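Local coordinates for soluble KIT ligand (Mus musculus, PDB 2O27), which binds and dimerises the receptor tyrosine kinase KIT as a non-covalent homodimer, driving its activation in haematopoiesis, gametogenesis, melanogenesis and mast cell development, at residues Ile26-Tyr30 with Phe113-Phe117; Ser39-Leu43 with Ala123-Phe127; Leu57-Phe61 with Tyr71-Asp75. All blocks are in the same frame, centred on the assembly; numbering follows the deposited sequence.

Contact 1 (Ile26-Tyr30 with Phe113-Phe117)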
# COMPACT_ATOMS: atom_id res chain seq x y z
N ILE A 26 0.27 1.95 -8.77
CA ILE A 26 0.06 3.38 -8.75
C ILE A 26 -0.19 3.85 -10.17
O ILE A 26 0.67 3.71 -11.04
CB ILE A 26 1.25 4.14 -8.17
CG1 ILE A 26 1.48 3.72 -6.71
CG2 ILE A 26 1.01 5.65 -8.30
CD1 ILE A 26 2.80 4.15 -6.17
N THR A 27 -1.37 4.41 -10.38
CA THR A 27 -1.79 4.90 -11.68
C THR A 27 -1.16 6.23 -12.08
O THR A 27 -1.21 7.20 -11.34
CB THR A 27 -3.33 5.06 -11.72
OG1 THR A 27 -3.92 3.77 -11.55
CG2 THR A 27 -3.77 5.62 -13.08
N LEU A 28 -0.60 6.25 -13.29
CA LEU A 28 0.05 7.43 -13.86
C LEU A 28 -0.23 7.54 -15.37
O LEU A 28 -0.12 6.55 -16.11
CB LEU A 28 1.56 7.34 -13.62
CG LEU A 28 2.51 8.37 -14.24
CD1 LEU A 28 2.29 9.77 -13.63
CD2 LEU A 28 3.94 7.90 -14.03
N ASN A 29 -0.65 8.72 -15.82
CA ASN A 29 -0.89 8.95 -17.24
C ASN A 29 0.51 9.28 -17.71
O ASN A 29 1.01 10.39 -17.54
CB ASN A 29 -1.86 10.11 -17.43
CG ASN A 29 -3.20 9.85 -16.76
OD1 ASN A 29 -3.74 8.74 -16.84
ND2 ASN A 29 -3.72 10.85 -16.08
N TYR A 30 1.16 8.25 -18.24
CA TYR A 30 2.53 8.30 -18.69
C TYR A 30 2.64 9.03 -20.01
O TYR A 30 1.87 8.77 -20.94
CB TYR A 30 3.04 6.86 -18.80
CG TYR A 30 4.53 6.71 -19.06
CD1 TYR A 30 5.46 6.84 -18.03
CD2 TYR A 30 5.00 6.44 -20.35
CE1 TYR A 30 6.83 6.69 -18.28
CE2 TYR A 30 6.36 6.29 -20.61
CZ TYR A 30 7.26 6.42 -19.56
OH TYR A 30 8.59 6.26 -19.82
N PHE A 113 7.19 3.72 -10.06
CA PHE A 113 6.58 5.03 -10.06
C PHE A 113 7.59 6.07 -9.65
O PHE A 113 7.78 7.09 -10.33
CB PHE A 113 5.41 5.08 -9.09
CG PHE A 113 4.80 6.44 -8.99
CD1 PHE A 113 3.95 6.90 -9.98
CD2 PHE A 113 5.12 7.27 -7.93
CE1 PHE A 113 3.41 8.17 -9.92
CE2 PHE A 113 4.60 8.54 -7.87
CZ PHE A 113 3.74 9.00 -8.87
N PHE A 114 8.25 5.79 -8.53
CA PHE A 114 9.21 6.71 -7.97
C PHE A 114 10.53 6.78 -8.73
O PHE A 114 11.36 7.66 -8.47
CB PHE A 114 9.40 6.43 -6.49
CG PHE A 114 8.21 6.87 -5.65
CD1 PHE A 114 7.31 5.96 -5.15
CD2 PHE A 114 7.97 8.24 -5.44
CE1 PHE A 114 6.17 6.39 -4.45
CE2 PHE A 114 6.84 8.68 -4.75
CZ PHE A 114 5.94 7.75 -4.26
N SER A 115 10.71 5.84 -9.66
CA SER A 115 11.88 5.82 -10.53
C SER A 115 11.60 6.87 -11.60
O SER A 115 12.50 7.61 -11.99
CB SER A 115 12.04 4.44 -11.18
OG SER A 115 13.04 4.47 -12.18
N ILE A 116 10.35 6.92 -12.07
CA ILE A 116 9.91 7.88 -13.07
C ILE A 116 9.99 9.27 -12.47
O ILE A 116 10.33 10.24 -13.16
CB ILE A 116 8.43 7.66 -13.48
CG1 ILE A 116 8.23 6.23 -13.98
CG2 ILE A 116 8.01 8.67 -14.51
CD1 ILE A 116 9.28 5.76 -14.97
N PHE A 117 9.64 9.36 -11.19
CA PHE A 117 9.64 10.60 -10.44
C PHE A 117 11.08 11.13 -10.32
O PHE A 117 11.35 12.29 -10.61
CB PHE A 117 9.03 10.35 -9.05
CG PHE A 117 9.13 11.51 -8.11
CD1 PHE A 117 8.05 12.36 -7.91
CD2 PHE A 117 10.32 11.78 -7.45
CE1 PHE A 117 8.16 13.46 -7.07
CE2 PHE A 117 10.44 12.88 -6.61
CZ PHE A 117 9.36 13.72 -6.42

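Contact 2 (Ser39-Leu43 with Ala123-Phe127)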
# COMPACT_ATOMS: atom_id res chain seq x y z
N SER A 39 14.16 16.13 -23.03
CA SER A 39 13.43 16.66 -21.88
C SER A 39 12.41 17.77 -22.11
O SER A 39 11.27 17.67 -21.65
CB SER A 39 14.45 17.07 -20.81
OG SER A 39 14.06 18.26 -20.17
N HIS A 40 12.79 18.82 -22.85
CA HIS A 40 11.86 19.93 -23.08
C HIS A 40 10.58 19.47 -23.78
O HIS A 40 9.61 20.22 -23.86
CB HIS A 40 12.50 21.01 -23.95
CG HIS A 40 12.54 20.67 -25.40
ND1 HIS A 40 13.59 20.00 -25.98
CD2 HIS A 40 11.62 20.84 -26.38
CE1 HIS A 40 13.32 19.76 -27.25
NE2 HIS A 40 12.13 20.26 -27.52
N CYS A 41 10.60 18.25 -24.32
CA CYS A 41 9.43 17.71 -25.01
C CYS A 41 8.41 17.10 -24.05
O CYS A 41 7.22 17.07 -24.35
CB CYS A 41 9.84 16.60 -25.98
SG CYS A 41 10.88 17.10 -27.39
N TRP A 42 8.86 16.64 -22.90
CA TRP A 42 7.95 15.97 -21.99
C TRP A 42 7.90 16.40 -20.52
O TRP A 42 6.93 16.08 -19.84
CB TRP A 42 8.23 14.45 -22.05
CG TRP A 42 9.67 14.09 -21.78
CD1 TRP A 42 10.66 13.89 -22.71
CD2 TRP A 42 10.28 13.88 -20.50
NE1 TRP A 42 11.84 13.57 -22.08
CE2 TRP A 42 11.64 13.55 -20.73
CE3 TRP A 42 9.80 13.93 -19.17
CZ2 TRP A 42 12.53 13.27 -19.68
CZ3 TRP A 42 10.69 13.66 -18.13
CH2 TRP A 42 12.04 13.33 -18.40
N LEU A 43 8.92 17.10 -20.04
CA LEU A 43 8.96 17.49 -18.64
C LEU A 43 7.72 18.16 -18.06
O LEU A 43 7.21 17.72 -17.02
CB LEU A 43 10.16 18.38 -18.35
CG LEU A 43 11.07 17.92 -17.20
CD1 LEU A 43 11.71 19.13 -16.55
CD2 LEU A 43 10.28 17.13 -16.17
N ALA A 123 15.82 15.34 -14.69
CA ALA A 123 15.69 16.03 -15.96
C ALA A 123 15.48 17.52 -15.70
O ALA A 123 15.99 18.37 -16.42
CB ALA A 123 14.52 15.47 -16.74
N PHE A 124 14.71 17.82 -14.66
CA PHE A 124 14.44 19.20 -14.29
C PHE A 124 15.75 19.84 -13.89
O PHE A 124 16.00 21.00 -14.18
CB PHE A 124 13.47 19.26 -13.12
CG PHE A 124 13.15 20.66 -12.66
CD1 PHE A 124 12.30 21.47 -13.40
CD2 PHE A 124 13.72 21.17 -11.49
CE1 PHE A 124 12.00 22.76 -12.98
CE2 PHE A 124 13.43 22.46 -11.06
CZ PHE A 124 12.57 23.26 -11.81
N LYS A 125 16.60 19.06 -13.24
CA LYS A 125 17.89 19.55 -12.77
C LYS A 125 18.90 19.81 -13.89
O LYS A 125 20.05 20.15 -13.61
CB LYS A 125 18.51 18.57 -11.77
CG LYS A 125 17.67 18.31 -10.52
CD LYS A 125 18.52 17.67 -9.43
CE LYS A 125 19.20 16.40 -9.92
NZ LYS A 125 20.17 15.84 -8.92
N ASP A 126 18.48 19.66 -15.14
CA ASP A 126 19.41 19.88 -16.25
C ASP A 126 18.66 20.42 -17.46
O ASP A 126 19.10 20.28 -18.60
CB ASP A 126 20.11 18.58 -16.62
CG ASP A 126 20.74 17.89 -15.43
OD1 ASP A 126 21.59 18.51 -14.76
OD2 ASP A 126 20.38 16.72 -15.16
N PHE A 127 17.52 21.03 -17.19
CA PHE A 127 16.68 21.60 -18.24
C PHE A 127 17.38 22.79 -18.88
O PHE A 127 18.58 22.75 -19.13
CB PHE A 127 15.35 22.03 -17.65
CG PHE A 127 14.32 22.38 -18.68
CD1 PHE A 127 13.77 21.40 -19.48
CD2 PHE A 127 13.90 23.70 -18.84
CE1 PHE A 127 12.81 21.71 -20.43
CE2 PHE A 127 12.94 24.03 -19.78
CZ PHE A 127 12.39 23.04 -20.58

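Contact 3 (Leu57-Phe61 with Tyr71-Asp75)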
# COMPACT_ATOMS: atom_id res chain seq x y z
N LEU A 57 -2.65 9.49 -4.78
CA LEU A 57 -1.96 8.61 -3.83
C LEU A 57 -2.14 9.08 -2.38
O LEU A 57 -2.45 8.27 -1.50
CB LEU A 57 -0.45 8.57 -4.12
CG LEU A 57 0.36 7.26 -4.15
CD1 LEU A 57 1.74 7.55 -3.53
CD2 LEU A 57 -0.32 6.10 -3.43
N LEU A 58 -1.93 10.37 -2.14
CA LEU A 58 -2.04 10.95 -0.81
C LEU A 58 -3.39 10.67 -0.13
O LEU A 58 -3.44 10.35 1.05
CB LEU A 58 -1.83 12.47 -0.86
CG LEU A 58 -1.84 13.13 0.53
CD1 LEU A 58 -0.60 12.70 1.30
CD2 LEU A 58 -1.88 14.67 0.40
N ASP A 59 -4.46 10.79 -0.89
CA ASP A 59 -5.81 10.57 -0.38
C ASP A 59 -6.02 9.12 0.06
O ASP A 59 -7.07 8.77 0.59
CB ASP A 59 -6.80 10.97 -1.47
CG ASP A 59 -8.23 10.59 -1.13
OD1 ASP A 59 -8.76 9.65 -1.74
OD2 ASP A 59 -8.81 11.25 -0.25
N LYS A 60 -5.01 8.28 -0.13
CA LYS A 60 -5.15 6.89 0.27
C LYS A 60 -4.60 6.63 1.67
O LYS A 60 -4.73 5.54 2.18
CB LYS A 60 -4.50 5.96 -0.75
CG LYS A 60 -5.41 5.63 -1.95
CD LYS A 60 -5.72 6.84 -2.80
CE LYS A 60 -7.01 6.67 -3.62
NZ LYS A 60 -7.05 5.39 -4.34
N PHE A 61 -4.00 7.63 2.29
CA PHE A 61 -3.41 7.44 3.60
C PHE A 61 -3.94 8.42 4.62
O PHE A 61 -4.52 9.44 4.25
CB PHE A 61 -1.88 7.61 3.53
CG PHE A 61 -1.21 6.65 2.58
CD1 PHE A 61 -1.18 6.91 1.21
CD2 PHE A 61 -0.67 5.46 3.04
CE1 PHE A 61 -0.63 5.99 0.33
CE2 PHE A 61 -0.12 4.53 2.15
CZ PHE A 61 -0.11 4.81 0.80
N TYR A 71 1.96 9.37 4.59
CA TYR A 71 1.21 10.59 4.31
C TYR A 71 2.15 11.79 4.26
O TYR A 71 2.12 12.56 3.30
CB TYR A 71 0.12 10.86 5.38
CG TYR A 71 -0.73 12.08 5.09
CD1 TYR A 71 -1.95 11.96 4.42
CD2 TYR A 71 -0.29 13.36 5.43
CE1 TYR A 71 -2.72 13.09 4.09
CE2 TYR A 71 -1.06 14.50 5.09
CZ TYR A 71 -2.27 14.34 4.43
OH TYR A 71 -3.05 15.42 4.10
N SER A 72 2.99 11.95 5.28
CA SER A 72 3.92 13.08 5.35
C SER A 72 4.93 13.14 4.20
O SER A 72 5.11 14.20 3.59
CB SER A 72 4.67 13.06 6.69
OG SER A 72 5.27 11.79 6.92
N ILE A 73 5.59 12.02 3.91
CA ILE A 73 6.56 11.97 2.82
C ILE A 73 5.90 12.31 1.48
O ILE A 73 6.38 13.13 0.72
CB ILE A 73 7.20 10.55 2.70
CG1 ILE A 73 7.79 10.10 4.05
CG2 ILE A 73 8.31 10.57 1.66
CD1 ILE A 73 8.19 8.59 4.06
N ILE A 74 4.78 11.66 1.19
CA ILE A 74 4.07 11.90 -0.06
C ILE A 74 3.64 13.37 -0.15
O ILE A 74 3.73 14.00 -1.22
CB ILE A 74 2.81 11.00 -0.15
CG1 ILE A 74 3.23 9.54 -0.31
CG2 ILE A 74 1.90 11.46 -1.29
CD1 ILE A 74 2.06 8.53 -0.14
N ASP A 75 3.12 13.89 0.96
CA ASP A 75 2.67 15.28 0.98
C ASP A 75 3.84 16.21 0.67
O ASP A 75 3.68 17.20 -0.04
CB ASP A 75 2.08 15.63 2.36
CG ASP A 75 1.57 17.07 2.43
OD1 ASP A 75 2.04 17.81 3.30
OD2 ASP A 75 0.72 17.46 1.61

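Contact 1 (Ile26-Tyr30 with Phe113-Phe117)
Two torsions set up the meeting of I26 and F113. In F113 the ring carbon CG stands opposite the backbone N (chi1 176°), which sends the ring out from helix 110-124 toward the strand; in I26, chi1 of -62° leaves the CG2 branch opposite its own N and directed at that ring. CG2 comes down on one face as a CH-pi contact, 3.9 Å from the ring centroid and offset toward the rim, with F113 CD1 its nearest atom at 3.6 Å. The other branch of I26 reaches along the base of the same side chain, CD1 lying 4.0 Å from F113 CB, and also brushes the ring of F114.

The contact is a worked example of how the short-chain four-helix cytokine fold uses its two-stranded antiparallel sheet: strand 26-30, paired with 104-108, presents I26 and L28 to helix 110-124, and the segment axes pass 10.6 Å apart, with an angle of 39° between their directions. L28 CD2 is shared between the two helix residues, 4.2 Å from both F113 CE1 and I116 CG2. One turn further along, I116 CD1 approaches the Y30 ring at its edge, 4.2 Å from CE1. Every touching residue is buried, and no hydrogen bond crosses the interface. Helix 43-58 closes over F113 through L50 and S53, while I13, L16 and V17 of helix 13-18 pack against F114.

Contact 2 (Ser39-Leu43 with Ala123-Phe127)
The ring of F127 meets the 39-43 segment mainly with its rim: S39 OG lies in the ring plane at the edge, 3.2 Å from F127 CD1, and the backbone of H40 also comes in near that plane, its CA 3.3 Å from F127 CE1. F124 is approached in the same manner, with L43 CD1 in the plane at the edge of its ring. W42 is placed differently. One face of its indole carries S39 CA from its own segment, toward the rim, while the far corner of the six-membered ring reaches across the contact, CH2 lying 3.7 Å from A123 CB. Over one face of the H40 imidazole, again toward the rim, sits C41 SG.

L43 touches both F124 and F127. Its CD1 rests 3.5 Å from F124 CA and 3.9 Å from F124 CB, against the last turn of helix 110-124, and it also meets F127 obliquely. The 39-43 segment is the turn that leads into helix 43-58, with W42 at the N-cap position. S39 O receives two backbone bonds, from W42 N and L43 N, which hold the turn in a compact shape, and the indole NE1 is tied to L37 O. Within this turn, C41 forms a disulfide with C136, joining the C-terminal tail to the turn just before helix 43-58 of the four-helix cytokine fold. On the inner side, L43 and F124 both pack on M88 of helix 70-91.

No hydrogen bond links the two segments, so the contact is held by apolar packing, with the polar S39 OG set against the C-H rim of F127. The hydrogen bonds act within the turn or to L37 just before it, and the disulfide runs to C136 elsewhere in the same chain.

Contact 3 (Leu57-Phe61 with Tyr71-Asp75)
One kind of interaction is the CH-pi contact between L58 and Y71. L58 CD1 sits over one face of the tyrosine ring, 3.6 Å from its centroid and 19° off the normal, displaced toward the rim. Both side chains extend with CG opposite the backbone N (chi1 -176° in L58, -177° in Y71), which carries both groups out from their backbones until they meet. The same methyl also lies 3.4 Å from Y71 O, the carbonyl that accepts the helical bond from D75 N.

Apolar contacts make up the inner side. I74 divides its branches between neighbours: CG2 lies 3.8 Å from L58 CD1, whereas CD1 is received by L57 CD1 at 3.5 Å and by F61 CE1 at 3.7 Å. The side chains of L57 and F61 each cross that of I74 at about a right angle. L16 of helix 13-18 adds to the cover over I74.

Polar groups take part mostly through the backbone. A type I beta turn from L58 to F61, closed by the bond from F61 N to L58 O, ends helix 43-58 and swings F61 back toward helix 70-91; F61 O then approaches the edge of the Y71 ring, 3.6 Å from CD1. The joint belongs to the short connection between helices 43-58 and 70-91 of the four-helix bundle, and it borders the dimer interface: K60 forms a salt bridge with D23 of the second subunit, and F61 packs on N19 of that subunit.

With no hydrogen bond between the segments, the join relies on dispersion and CH-pi contact, while charge is used at the turn to engage the partner subunit.

From the N terminus, the chain passes helix 13-18 and enters strand 26-30, the first half of contact 1, then the 39-43 turn that opens contact 2. Helix 43-58 follows, and contact 3 closes a short loop between its end and the start of helix 70-91. That loop is nested inside both of the longer ones. Contact 1 closes next, at 113-117, tying the sheet to helix 110-124; contact 2 closes at 123-127, tying the approach to helix 43-58 to the end of helix 110-124, so these two cross. Contacts 1 and 3 touch where F114 CZ meets L57 CD1; contacts 2 and 3 lie on opposite sides of the chain's centre, their centres about 25 Å apart.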